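Local coordinates for protein aromatic-L-amino-acid decarboxylase (PDB 6EEW) that catalyses the pyridoxal-phosphate-dependent decarboxylation of L-tryptophan to tryptamine and of 5-hydroxy-L-tryptophan to serotonin in a Catharanthus roseus homodimer, at residues A[139-144]-A[153-158]; A[160-165]-A[360-365]; A[262-267]-A[460-465]; A[424-429]-A[467-472]; A[281-286]-A[310-315]. One frame throughout, in Å; residues are numbered along the deposited sequence.

Overall arrangement
All five contacts are largely buried; contacts 1 and 2 also touch the second subunit, while no other chain of the assembly reaches 3, 4 or 5. Contacts 1, 2 and 5 belong to the large cofactor domain. Contacts 2 and 5 reach the same seven-stranded sheet, at its edge strand 160-164 and among its inner parallel strands. Contact 1 joins helix 130-146 to the loop before that edge strand and touches both. It relies on one carboxylate, contact 2 on aromatic rings, contact 5 on backbone pairing with histidine and serines. Across the chain's centre from 1 and 2, contacts 3 and 4 share the C-terminal antiparallel sheet: contact 4 is regular strand pairing, contact 3 a small, mainly apolar touch with one weak hydroxyl bond.

Contact 1. Residues A[139-144]-A[153-158]; sequences VMDWLA and FMFSGT
Turned to chi1 -84°, with CG anti to its own carbonyl carbon, D141 carries its carboxylate off helix 130-146 to the backbone of M154, F155 and S156. There each oxygen takes one of two successive amides through its syn lone pair: F155 N gives to OD1 at 2.8 Å and S156 N to OD2 at 2.9 Å. The hydroxyl S156 OG adds a weak bond to OD2. Aspartate suits the place because its two acceptors are spaced to match neighbouring N-H groups. The extended chain of M154 runs past the acid and ends with CE 3.9 Å from A144 CB; alanine's short side chain suits this close approach. A leucine in place of the aspartate would probably leave both amides without their acceptor and set the loop before strand 160-164 free to shift. With two N-H groups facing it, and R60 of the second subunit in a long, weak ion pair with OD2, the carboxylate is likely to stay ionised.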
# COMPACT_ATOMS: atom_id res chain seq x y z
N VAL A 139 -17.67 -6.47 4.61
CA VAL A 139 -16.90 -7.56 4.02
C VAL A 139 -16.00 -8.21 5.06
O VAL A 139 -15.80 -9.43 5.06
CB VAL A 139 -16.08 -7.06 2.82
CG1 VAL A 139 -14.85 -7.97 2.58
CG2 VAL A 139 -16.96 -6.98 1.58
N MET A 140 -15.43 -7.41 5.96
CA MET A 140 -14.58 -8.00 6.99
C MET A 140 -15.39 -8.87 7.94
O MET A 140 -14.91 -9.92 8.37
CB MET A 140 -13.82 -6.91 7.75
CG MET A 140 -12.69 -6.30 6.94
SD MET A 140 -11.39 -7.48 6.52
CE MET A 140 -10.50 -7.62 8.06
N ASP A 141 -16.63 -8.49 8.23
CA ASP A 141 -17.47 -9.34 9.07
C ASP A 141 -17.91 -10.61 8.32
O ASP A 141 -17.96 -11.71 8.90
CB ASP A 141 -18.67 -8.55 9.57
CG ASP A 141 -18.36 -7.72 10.83
OD1 ASP A 141 -17.18 -7.64 11.24
OD2 ASP A 141 -19.31 -7.15 11.43
N TRP A 142 -18.23 -10.49 7.03
CA TRP A 142 -18.50 -11.67 6.20
C TRP A 142 -17.36 -12.66 6.29
O TRP A 142 -17.56 -13.85 6.59
CB TRP A 142 -18.66 -11.27 4.73
CG TRP A 142 -20.00 -10.81 4.37
CD1 TRP A 142 -20.96 -10.35 5.21
CD2 TRP A 142 -20.53 -10.72 3.05
NE1 TRP A 142 -22.08 -9.99 4.49
CE2 TRP A 142 -21.84 -10.21 3.16
CE3 TRP A 142 -20.03 -11.04 1.78
CZ2 TRP A 142 -22.66 -10.01 2.05
CZ3 TRP A 142 -20.85 -10.84 0.68
CH2 TRP A 142 -22.15 -10.34 0.82
N LEU A 143 -16.16 -12.19 5.98
CA LEU A 143 -15.01 -13.08 5.95
C LEU A 143 -14.75 -13.67 7.32
O LEU A 143 -14.47 -14.86 7.45
CB LEU A 143 -13.81 -12.33 5.41
CG LEU A 143 -12.87 -13.11 4.51
CD1 LEU A 143 -13.66 -13.93 3.55
CD2 LEU A 143 -12.01 -12.10 3.76
N ALA A 144 -14.88 -12.84 8.37
CA ALA A 144 -14.68 -13.34 9.72
C ALA A 144 -15.62 -14.50 10.01
O ALA A 144 -15.22 -15.49 10.65
CB ALA A 144 -14.89 -12.21 10.72
N PHE A 153 -13.95 -10.50 17.09
CA PHE A 153 -13.18 -9.99 15.96
C PHE A 153 -14.06 -9.25 14.95
O PHE A 153 -13.59 -8.96 13.84
CB PHE A 153 -12.43 -11.12 15.25
CG PHE A 153 -11.34 -11.74 16.09
CD1 PHE A 153 -10.07 -11.17 16.10
CD2 PHE A 153 -11.59 -12.89 16.85
CE1 PHE A 153 -9.03 -11.72 16.85
CE2 PHE A 153 -10.57 -13.45 17.61
CZ PHE A 153 -9.28 -12.86 17.61
N MET A 154 -15.33 -9.00 15.27
CA MET A 154 -16.27 -8.47 14.30
C MET A 154 -16.76 -7.09 14.71
O MET A 154 -16.96 -6.81 15.90
CB MET A 154 -17.49 -9.39 14.12
CG MET A 154 -17.12 -10.77 13.72
SD MET A 154 -18.55 -11.85 13.52
CE MET A 154 -17.68 -13.38 13.18
N PHE A 155 -17.01 -6.26 13.71
CA PHE A 155 -17.61 -4.96 13.95
C PHE A 155 -19.01 -5.12 14.55
O PHE A 155 -19.40 -4.37 15.45
CB PHE A 155 -17.68 -4.16 12.64
CG PHE A 155 -16.34 -3.63 12.18
CD1 PHE A 155 -15.76 -2.54 12.82
CD2 PHE A 155 -15.67 -4.22 11.13
CE1 PHE A 155 -14.52 -2.03 12.40
CE2 PHE A 155 -14.45 -3.73 10.71
CZ PHE A 155 -13.87 -2.62 11.34
N SER A 156 -19.77 -6.11 14.06
CA SER A 156 -21.07 -6.42 14.66
C SER A 156 -20.94 -6.86 16.12
O SER A 156 -21.90 -6.74 16.88
CB SER A 156 -21.79 -7.50 13.86
OG SER A 156 -21.00 -8.67 13.77
N GLY A 157 -19.77 -7.36 16.52
CA GLY A 157 -19.48 -7.67 17.91
C GLY A 157 -18.64 -6.59 18.58
O GLY A 157 -19.02 -5.41 18.59
N THR A 158 -17.48 -6.97 19.12
CA THR A 158 -16.65 -6.05 19.89
C THR A 158 -15.25 -5.85 19.33
O THR A 158 -14.45 -5.16 19.97
CB THR A 158 -16.51 -6.54 21.33
OG1 THR A 158 -15.80 -7.78 21.32
CG2 THR A 158 -17.89 -6.73 21.95

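Contact 2. Residues A[160-165]-A[360-365]; sequences GGVIQN and VDFKNW
G160 CA lies 4.2 Å from W365 CH2, and glycine is needed because a CB here would run into the indole. At G161 the carbonyl takes over: its O lies in the plane of the F362 ring, at the edge, 3.3 Å from CE1, while G161 N is 3.9 Å from W365 CZ3. These residues open strand 160-164, the edge strand of the mixed sheet in the large domain of a fold-type I pyridoxal enzyme; the partner is a 3-10 turn ahead of helix 375-409. Helix 130-146 packs on V162 and F362, helix 335-341 on W365. V162 packs against both aromatic residues. Its CG2, anti to the backbone N, meets F362 CD1 at 3.4 Å and W365 CB at 3.9 Å, and CG1 lies by W365 CE3. V360 CG2 lies over the centre of one face of the F362 ring. Q164 bends at chi2 (-93°), turning its amide toward the turn, where NE2 makes a weak bond of 2.7 Å to W365 O.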
# COMPACT_ATOMS: atom_id res chain seq x y z
N GLY A 160 -12.75 -5.79 15.41
CA GLY A 160 -12.87 -5.22 14.08
C GLY A 160 -11.77 -5.69 13.16
O GLY A 160 -10.95 -6.55 13.50
N GLY A 161 -11.80 -5.15 11.95
CA GLY A 161 -10.82 -5.52 10.95
C GLY A 161 -10.61 -4.41 9.96
O GLY A 161 -11.42 -3.48 9.83
N VAL A 162 -9.51 -4.54 9.23
CA VAL A 162 -9.16 -3.59 8.19
C VAL A 162 -8.41 -4.33 7.08
O VAL A 162 -7.62 -5.24 7.34
CB VAL A 162 -8.33 -2.42 8.77
CG1 VAL A 162 -7.07 -2.93 9.51
CG2 VAL A 162 -7.97 -1.45 7.69
N ILE A 163 -8.66 -3.92 5.84
CA ILE A 163 -7.92 -4.41 4.68
C ILE A 163 -6.68 -3.54 4.51
O ILE A 163 -6.78 -2.36 4.17
CB ILE A 163 -8.78 -4.40 3.42
CG1 ILE A 163 -10.04 -5.23 3.64
CG2 ILE A 163 -7.96 -4.86 2.21
CD1 ILE A 163 -11.03 -5.19 2.43
N GLN A 164 -5.52 -4.13 4.77
CA GLN A 164 -4.22 -3.54 4.51
C GLN A 164 -3.70 -4.02 3.16
O GLN A 164 -4.34 -4.82 2.45
CB GLN A 164 -3.26 -3.91 5.64
CG GLN A 164 -3.77 -3.55 7.02
CD GLN A 164 -3.32 -2.19 7.48
OE1 GLN A 164 -2.55 -1.53 6.79
NE2 GLN A 164 -3.81 -1.75 8.63
N ASN A 165 -2.53 -3.52 2.78
CA ASN A 165 -1.89 -3.92 1.53
C ASN A 165 -1.10 -5.21 1.70
O ASN A 165 -1.12 -6.07 0.81
CB ASN A 165 -0.95 -2.82 1.04
CG ASN A 165 -1.69 -1.61 0.50
OD1 ASN A 165 -2.62 -1.75 -0.29
ND2 ASN A 165 -1.30 -0.43 0.94
N VAL A 360 -16.44 3.98 11.13
CA VAL A 360 -15.04 4.23 11.42
C VAL A 360 -14.43 5.13 10.34
O VAL A 360 -15.01 5.36 9.28
CB VAL A 360 -14.24 2.91 11.51
CG1 VAL A 360 -14.95 1.94 12.45
CG2 VAL A 360 -14.04 2.29 10.14
N ASP A 361 -13.26 5.69 10.67
CA ASP A 361 -12.38 6.34 9.71
C ASP A 361 -11.15 5.46 9.60
O ASP A 361 -10.35 5.36 10.54
CB ASP A 361 -11.99 7.76 10.14
CG ASP A 361 -13.19 8.70 10.25
OD1 ASP A 361 -14.12 8.61 9.42
OD2 ASP A 361 -13.17 9.56 11.16
N PHE A 362 -11.00 4.78 8.46
CA PHE A 362 -9.96 3.75 8.38
C PHE A 362 -8.56 4.34 8.37
O PHE A 362 -7.60 3.59 8.55
CB PHE A 362 -10.18 2.84 7.17
CG PHE A 362 -11.06 1.64 7.47
CD1 PHE A 362 -10.62 0.63 8.32
CD2 PHE A 362 -12.32 1.52 6.89
CE1 PHE A 362 -11.43 -0.47 8.60
CE2 PHE A 362 -13.15 0.40 7.16
CZ PHE A 362 -12.70 -0.59 8.01
N LYS A 363 -8.41 5.65 8.17
CA LYS A 363 -7.09 6.24 8.32
C LYS A 363 -6.48 5.90 9.68
O LYS A 363 -5.26 5.74 9.79
CB LYS A 363 -7.16 7.75 8.14
CG LYS A 363 -7.89 8.50 9.25
CD LYS A 363 -7.91 10.01 8.93
CE LYS A 363 -8.66 10.82 9.97
NZ LYS A 363 -8.02 10.71 11.29
N ASN A 364 -7.32 5.73 10.69
CA ASN A 364 -6.87 5.44 12.04
C ASN A 364 -6.42 4.00 12.20
O ASN A 364 -5.86 3.65 13.24
CB ASN A 364 -8.00 5.72 13.02
CG ASN A 364 -8.48 7.15 12.95
OD1 ASN A 364 -7.70 8.05 12.65
ND2 ASN A 364 -9.77 7.37 13.19
N TRP A 365 -6.65 3.16 11.19
CA TRP A 365 -6.34 1.73 11.28
C TRP A 365 -5.12 1.36 10.46
O TRP A 365 -4.87 0.17 10.24
CB TRP A 365 -7.52 0.89 10.81
CG TRP A 365 -8.77 1.06 11.61
CD1 TRP A 365 -9.50 2.21 11.78
CD2 TRP A 365 -9.43 0.05 12.35
NE1 TRP A 365 -10.58 1.96 12.59
CE2 TRP A 365 -10.56 0.64 12.95
CE3 TRP A 365 -9.18 -1.31 12.56
CZ2 TRP A 365 -11.43 -0.08 13.74
CZ3 TRP A 365 -10.04 -2.01 13.34
CH2 TRP A 365 -11.16 -1.41 13.93

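Contact 3. Residues A[262-267]-A[460-465]; sequences TSTTAT and TIVGGI. With TRP (tryptophan), chain E.
V462 meets S263 and T264 in the tight part of this contact, where one valine methyl touches both loop residues. Its CG2 lies 3.6 Å from S263 CB and 3.7 Å from T264 CG2, the threonine and valine methyls reaching toward each other tip to tip. Branched residues suit the spot, since each offers a methyl close to its backbone. Beside them the only polar link between the segments is slight: S263 OG gives a weak bond of 3.4 Å to T460 OG1. The threonine oxygen is placed for it by a first torsion of -172°, which sets OG1 anti to the backbone N.

The loose side is the other face of the strand and the turn. At I461, an exposed residue, CB points away from the loop, and beyond V462 G463 and G464 form the middle of a type I' turn whose positive phi angles favour glycine. That turn closes through paired backbone bonds between V462 and I465; G463, G464 and I465 make no contact with 262-267. On the loop, T262 does not touch the hairpin either; its CG2 is instead 3.1 Å from N of the bound tryptophan. A tight beta-hairpin at the edge of the C-terminal antiparallel sheet thus abuts a loop of the large domain that lines the substrate pocket, where T262, by similarity, would also bind pyridoxal phosphate.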
# COMPACT_ATOMS: atom_id res chain seq x y z
N THR A 262 6.80 -19.59 4.82
CA THR A 262 7.12 -19.45 3.41
C THR A 262 7.98 -20.60 2.91
O THR A 262 7.84 -21.01 1.75
CB THR A 262 7.85 -18.12 3.15
OG1 THR A 262 8.96 -18.00 4.04
CG2 THR A 262 6.92 -16.91 3.37
N SER A 263 8.86 -21.14 3.75
CA SER A 263 9.74 -22.21 3.31
C SER A 263 8.98 -23.52 3.09
O SER A 263 8.91 -24.03 1.96
CB SER A 263 10.87 -22.39 4.32
OG SER A 263 11.65 -21.21 4.36
N THR A 264 8.40 -24.08 4.16
CA THR A 264 7.79 -25.41 4.10
C THR A 264 6.33 -25.41 4.52
O THR A 264 5.75 -26.49 4.67
CB THR A 264 8.58 -26.38 4.98
OG1 THR A 264 8.55 -25.90 6.33
CG2 THR A 264 10.02 -26.48 4.52
N THR A 265 5.71 -24.25 4.68
CA THR A 265 4.36 -24.15 5.25
C THR A 265 4.27 -24.95 6.54
O THR A 265 3.32 -25.71 6.77
CB THR A 265 3.28 -24.56 4.25
OG1 THR A 265 3.50 -25.89 3.75
CG2 THR A 265 3.22 -23.60 3.09
N ALA A 266 5.30 -24.82 7.38
CA ALA A 266 5.18 -25.25 8.77
C ALA A 266 4.00 -24.55 9.44
O ALA A 266 3.48 -23.55 8.94
CB ALA A 266 6.47 -24.94 9.53
N THR A 267 3.54 -25.11 10.55
CA THR A 267 2.37 -24.59 11.25
C THR A 267 2.68 -24.46 12.73
O THR A 267 2.98 -25.46 13.40
CB THR A 267 1.15 -25.50 11.06
OG1 THR A 267 1.50 -26.85 11.39
CG2 THR A 267 0.65 -25.49 9.63
N THR A 460 14.40 -24.36 -1.20
CA THR A 460 14.59 -23.81 0.14
C THR A 460 15.61 -24.66 0.87
O THR A 460 15.91 -25.79 0.48
CB THR A 460 13.28 -23.74 0.92
OG1 THR A 460 13.51 -23.03 2.15
CG2 THR A 460 12.76 -25.15 1.22
N ILE A 461 16.19 -24.06 1.90
CA ILE A 461 17.06 -24.74 2.85
C ILE A 461 16.37 -24.66 4.20
O ILE A 461 16.12 -23.55 4.70
CB ILE A 461 18.46 -24.12 2.93
CG1 ILE A 461 19.14 -24.15 1.56
CG2 ILE A 461 19.30 -24.87 3.97
CD1 ILE A 461 19.54 -25.53 1.14
N VAL A 462 16.04 -25.81 4.77
CA VAL A 462 15.44 -25.88 6.10
C VAL A 462 16.15 -26.98 6.88
O VAL A 462 16.33 -28.09 6.37
CB VAL A 462 13.93 -26.14 6.03
CG1 VAL A 462 13.37 -26.44 7.42
CG2 VAL A 462 13.22 -24.94 5.45
N GLY A 463 16.55 -26.66 8.10
CA GLY A 463 17.27 -27.63 8.92
C GLY A 463 18.48 -28.21 8.24
O GLY A 463 18.75 -29.41 8.38
N GLY A 464 19.22 -27.39 7.50
CA GLY A 464 20.39 -27.91 6.81
C GLY A 464 20.09 -28.79 5.62
O GLY A 464 20.99 -29.45 5.10
N ILE A 465 18.83 -28.86 5.20
CA ILE A 465 18.41 -29.73 4.12
C ILE A 465 17.99 -28.86 2.95
O ILE A 465 17.13 -27.97 3.11
CB ILE A 465 17.25 -30.64 4.57
CG1 ILE A 465 17.68 -31.48 5.77
CG2 ILE A 465 16.79 -31.53 3.41
CD1 ILE A 465 16.57 -32.33 6.35
N TRP E . 6.48 -16.28 0.41
CA TRP E . 7.40 -16.27 -0.72
C TRP E . 8.76 -15.69 -0.34
O TRP E . 9.09 -14.56 -0.70
CB TRP E . 6.79 -15.49 -1.89
CG TRP E . 6.11 -14.18 -1.52
CD1 TRP E . 6.54 -13.25 -0.62
CD2 TRP E . 4.87 -13.68 -2.05
NE1 TRP E . 5.65 -12.20 -0.56
CE2 TRP E . 4.62 -12.44 -1.42
CE3 TRP E . 3.95 -14.16 -2.99
CZ2 TRP E . 3.49 -11.68 -1.71
CZ3 TRP E . 2.83 -13.40 -3.27
CH2 TRP E . 2.61 -12.18 -2.63
OXT TRP E . 9.57 -16.34 0.33

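Contact 4. Residues A[424-429]-A[467-472]; sequences LVCFRL and MLRLAV
L424 to F427 pair with A471 to L468 as antiparallel strands that meet at 145°, with hydrogen-bonded pairs V425-L470 and F427-L468 alternating with non-hydrogen-bonded L424-A471 and C426-R469. The bonds V425 N to L470 O and F427 N to L468 O are both 2.9 Å. On the face shared by L424, C426, R469 and A471, the leucine lies across the arginine: CD1 of L424 is 3.4 Å from CB of R469 and sits over the centre of the guanidinium plane, 3.8 Å above it. A leucine suits this, giving an apolar cover while the guanidinium nitrogens reach carbonyls of neighbouring loops: NE bonds S263 O, and NH2 bonds T262 O and F100 O. A methionine in place of R469 would probably leave these three carbonyls without a donor and weaken the hold of the strand on the pocket loops. C426 CB packs on M467 SD at 3.8 Å. On the opposite face F427, with CG between its backbone N and carbonyl carbon (chi1 64°), brings its ring over the partner strand, where L468 CB makes a CH-pi contact 4.0 Å from the centroid. V425 and L470 continue this apolar face against F404 of helix 375-409. Such an antiparallel sheet, backed by helices and turned to the active site, is characteristic of the C-terminal domain of fold-type I enzymes.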
# COMPACT_ATOMS: atom_id res chain seq x y z
N LEU A 424 1.63 -26.89 -0.90
CA LEU A 424 3.06 -26.82 -1.19
C LEU A 424 3.69 -28.17 -0.86
O LEU A 424 3.50 -28.68 0.24
CB LEU A 424 3.75 -25.72 -0.37
CG LEU A 424 5.25 -25.90 -0.19
CD1 LEU A 424 5.99 -25.77 -1.52
CD2 LEU A 424 5.80 -24.93 0.84
N VAL A 425 4.44 -28.72 -1.82
CA VAL A 425 5.10 -30.02 -1.67
C VAL A 425 6.61 -29.79 -1.65
O VAL A 425 7.18 -29.28 -2.61
CB VAL A 425 4.71 -30.98 -2.80
CG1 VAL A 425 5.34 -32.36 -2.62
CG2 VAL A 425 3.21 -31.07 -2.93
N CYS A 426 7.26 -30.19 -0.56
CA CYS A 426 8.70 -30.09 -0.42
C CYS A 426 9.33 -31.47 -0.62
O CYS A 426 8.99 -32.41 0.09
CB CYS A 426 9.07 -29.53 0.96
SG CYS A 426 8.42 -27.87 1.28
N PHE A 427 10.23 -31.58 -1.60
CA PHE A 427 10.76 -32.89 -1.97
C PHE A 427 12.22 -32.76 -2.38
O PHE A 427 12.76 -31.66 -2.53
CB PHE A 427 9.94 -33.53 -3.08
CG PHE A 427 9.98 -32.79 -4.39
CD1 PHE A 427 9.30 -31.59 -4.54
CD2 PHE A 427 10.70 -33.29 -5.46
CE1 PHE A 427 9.34 -30.91 -5.74
CE2 PHE A 427 10.74 -32.62 -6.67
CZ PHE A 427 10.06 -31.42 -6.81
N ARG A 428 12.88 -33.91 -2.55
CA ARG A 428 14.27 -33.89 -2.97
C ARG A 428 14.65 -35.27 -3.52
O ARG A 428 13.93 -36.25 -3.33
CB ARG A 428 15.18 -33.49 -1.80
CG ARG A 428 15.47 -34.64 -0.84
CD ARG A 428 16.01 -34.17 0.51
NE ARG A 428 17.47 -34.14 0.63
CZ ARG A 428 18.15 -34.85 1.53
NH1 ARG A 428 17.51 -35.66 2.36
NH2 ARG A 428 19.47 -34.76 1.58
N LEU A 429 15.78 -35.32 -4.21
CA LEU A 429 16.39 -36.59 -4.57
C LEU A 429 17.14 -37.14 -3.36
O LEU A 429 17.90 -36.41 -2.71
CB LEU A 429 17.34 -36.42 -5.75
CG LEU A 429 16.71 -36.42 -7.14
CD1 LEU A 429 17.71 -35.90 -8.17
CD2 LEU A 429 16.25 -37.83 -7.52
N MET A 467 16.00 -28.53 -0.45
CA MET A 467 14.84 -29.19 -1.02
C MET A 467 14.22 -28.31 -2.10
O MET A 467 14.37 -27.08 -2.10
CB MET A 467 13.81 -29.50 0.08
CG MET A 467 13.13 -28.28 0.66
SD MET A 467 12.51 -28.62 2.32
CE MET A 467 14.06 -28.74 3.22
N LEU A 468 13.57 -28.97 -3.06
CA LEU A 468 12.74 -28.32 -4.07
C LEU A 468 11.33 -28.14 -3.52
O LEU A 468 10.88 -28.91 -2.67
CB LEU A 468 12.71 -29.15 -5.35
CG LEU A 468 13.97 -29.26 -6.21
CD1 LEU A 468 15.15 -29.87 -5.47
CD2 LEU A 468 13.65 -30.07 -7.46
N ARG A 469 10.63 -27.13 -4.02
CA ARG A 469 9.26 -26.86 -3.64
C ARG A 469 8.37 -26.85 -4.87
O ARG A 469 8.76 -26.34 -5.93
CB ARG A 469 9.10 -25.52 -2.90
CG ARG A 469 9.87 -25.37 -1.59
CD ARG A 469 10.12 -23.89 -1.24
NE ARG A 469 8.92 -23.18 -0.79
CZ ARG A 469 8.07 -22.55 -1.61
NH1 ARG A 469 8.27 -22.55 -2.92
NH2 ARG A 469 7.01 -21.92 -1.13
N LEU A 470 7.17 -27.40 -4.72
CA LEU A 470 6.12 -27.28 -5.73
C LEU A 470 4.95 -26.58 -5.06
O LEU A 470 4.24 -27.17 -4.24
CB LEU A 470 5.71 -28.65 -6.28
CG LEU A 470 4.88 -28.52 -7.55
CD1 LEU A 470 5.79 -28.16 -8.75
CD2 LEU A 470 4.04 -29.78 -7.80
N ALA A 471 4.75 -25.31 -5.42
CA ALA A 471 3.70 -24.48 -4.84
C ALA A 471 2.55 -24.45 -5.85
O ALA A 471 2.53 -23.64 -6.77
CB ALA A 471 4.23 -23.09 -4.52
N VAL A 472 1.62 -25.38 -5.68
CA VAL A 472 0.50 -25.50 -6.59
C VAL A 472 -0.55 -24.46 -6.24
O VAL A 472 -0.75 -24.13 -5.06
CB VAL A 472 -0.08 -26.92 -6.55
CG1 VAL A 472 -1.25 -27.03 -7.49
CG2 VAL A 472 1.00 -27.93 -6.91

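Contact 5. Residues A[281-286]-A[310-315]; sequences GIWIHV and VDSLSL
S312 OG is gripped by two side chains of the neighbouring strand: W283 NE1 donates to it at 2.9 Å, in the indole plane, and H285 ND1 shares a bond of 2.6 Å with it. A serine suits this place, its small hydroxyl fitting at the edges of two rings at once. The other nitrogen, H285 NE2, is 3.0 Å from S314 OG in a second hydrogen bond, so the imidazole is tied at both ends and its rotation fixed. The rings get there because W283 and H285 both hold CG anti to the backbone N (chi1 180° and 171°). Over one face of the indole's five-membered ring lies D311 CB, a CH-pi contact 3.2 Å from its centroid. Parallel backbone bonding joins the strands, V286 N to S312 O at 2.9 Å and S314 N to V286 O, while I284 O accepts from both D311 N and S312 N. On the other face V286 CG1 packs on L313 CD1 at 3.7 Å. The second methyl of V286 meets V310. These strands close a beta-alpha-beta unit through helix 298-301; helix 167-186 covers W283, H285 and S312, helix 270-280 covers I284 and V310, and strand 251-258 flanks 283-287.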
# COMPACT_ATOMS: atom_id res chain seq x y z
N GLY A 281 1.04 -12.22 29.23
CA GLY A 281 0.69 -10.89 28.75
C GLY A 281 1.31 -10.52 27.42
O GLY A 281 1.50 -9.34 27.13
N ILE A 282 1.64 -11.52 26.61
CA ILE A 282 2.24 -11.32 25.30
C ILE A 282 1.14 -11.16 24.27
O ILE A 282 0.21 -11.97 24.22
CB ILE A 282 3.15 -12.51 24.95
CG1 ILE A 282 4.26 -12.66 26.00
CG2 ILE A 282 3.67 -12.37 23.52
CD1 ILE A 282 4.97 -13.99 25.98
N TRP A 283 1.25 -10.13 23.44
CA TRP A 283 0.35 -9.99 22.31
C TRP A 283 0.70 -11.04 21.27
O TRP A 283 1.83 -11.08 20.78
CB TRP A 283 0.48 -8.61 21.68
CG TRP A 283 -0.41 -8.40 20.51
CD1 TRP A 283 -0.48 -9.16 19.38
CD2 TRP A 283 -1.28 -7.29 20.30
NE1 TRP A 283 -1.39 -8.62 18.50
CE2 TRP A 283 -1.88 -7.46 19.04
CE3 TRP A 283 -1.63 -6.17 21.06
CZ2 TRP A 283 -2.82 -6.58 18.53
CZ3 TRP A 283 -2.55 -5.29 20.55
CH2 TRP A 283 -3.14 -5.49 19.30
N ILE A 284 -0.26 -11.88 20.92
CA ILE A 284 -0.03 -12.91 19.92
C ILE A 284 -0.76 -12.54 18.64
O ILE A 284 -1.97 -12.28 18.64
CB ILE A 284 -0.43 -14.31 20.43
CG1 ILE A 284 -0.15 -15.35 19.34
CG2 ILE A 284 -1.87 -14.32 20.95
CD1 ILE A 284 -0.31 -16.77 19.82
N HIS A 285 0.00 -12.50 17.55
CA HIS A 285 -0.54 -12.24 16.23
C HIS A 285 -0.30 -13.48 15.39
O HIS A 285 0.81 -14.03 15.38
CB HIS A 285 0.12 -11.02 15.56
CG HIS A 285 -0.27 -10.86 14.13
ND1 HIS A 285 -1.38 -10.15 13.74
CD2 HIS A 285 0.28 -11.36 13.00
CE1 HIS A 285 -1.50 -10.21 12.42
NE2 HIS A 285 -0.50 -10.94 11.95
N VAL A 286 -1.34 -13.93 14.70
CA VAL A 286 -1.25 -15.08 13.82
C VAL A 286 -1.11 -14.56 12.40
O VAL A 286 -2.03 -13.92 11.86
CB VAL A 286 -2.45 -16.01 13.99
CG1 VAL A 286 -2.42 -17.10 12.95
CG2 VAL A 286 -2.42 -16.61 15.40
N VAL A 310 -6.46 -15.22 20.89
CA VAL A 310 -5.44 -14.58 20.09
C VAL A 310 -5.71 -13.09 19.96
O VAL A 310 -6.85 -12.62 20.00
CB VAL A 310 -5.35 -15.27 18.71
CG1 VAL A 310 -4.78 -14.32 17.69
CG2 VAL A 310 -4.45 -16.48 18.84
N ASP A 311 -4.63 -12.33 19.82
CA ASP A 311 -4.78 -10.88 19.77
C ASP A 311 -5.07 -10.40 18.36
O ASP A 311 -6.01 -9.61 18.16
CB ASP A 311 -3.51 -10.21 20.28
CG ASP A 311 -3.26 -10.52 21.72
OD1 ASP A 311 -4.04 -10.04 22.58
OD2 ASP A 311 -2.29 -11.24 21.99
N SER A 312 -4.37 -10.90 17.36
CA SER A 312 -4.69 -10.45 16.01
C SER A 312 -4.44 -11.57 15.02
O SER A 312 -3.75 -12.54 15.32
CB SER A 312 -3.89 -9.18 15.62
OG SER A 312 -2.50 -9.25 15.92
N LEU A 313 -5.06 -11.43 13.84
CA LEU A 313 -4.93 -12.43 12.79
C LEU A 313 -4.87 -11.74 11.44
O LEU A 313 -5.54 -10.73 11.22
CB LEU A 313 -6.11 -13.42 12.84
CG LEU A 313 -6.35 -14.22 11.56
CD1 LEU A 313 -5.30 -15.31 11.41
CD2 LEU A 313 -7.75 -14.80 11.58
N SER A 314 -4.05 -12.27 10.54
CA SER A 314 -4.02 -11.75 9.18
C SER A 314 -3.97 -12.87 8.15
O SER A 314 -3.44 -13.96 8.40
CB SER A 314 -2.84 -10.77 8.99
OG SER A 314 -1.58 -11.40 9.15
N LEU A 315 -4.55 -12.59 6.99
CA LEU A 315 -4.44 -13.48 5.83
C LEU A 315 -4.48 -12.64 4.57
O LEU A 315 -5.12 -11.60 4.54
CB LEU A 315 -5.56 -14.53 5.81
CG LEU A 315 -7.05 -14.26 5.54
CD1 LEU A 315 -7.42 -14.25 4.05
CD2 LEU A 315 -7.86 -15.34 6.26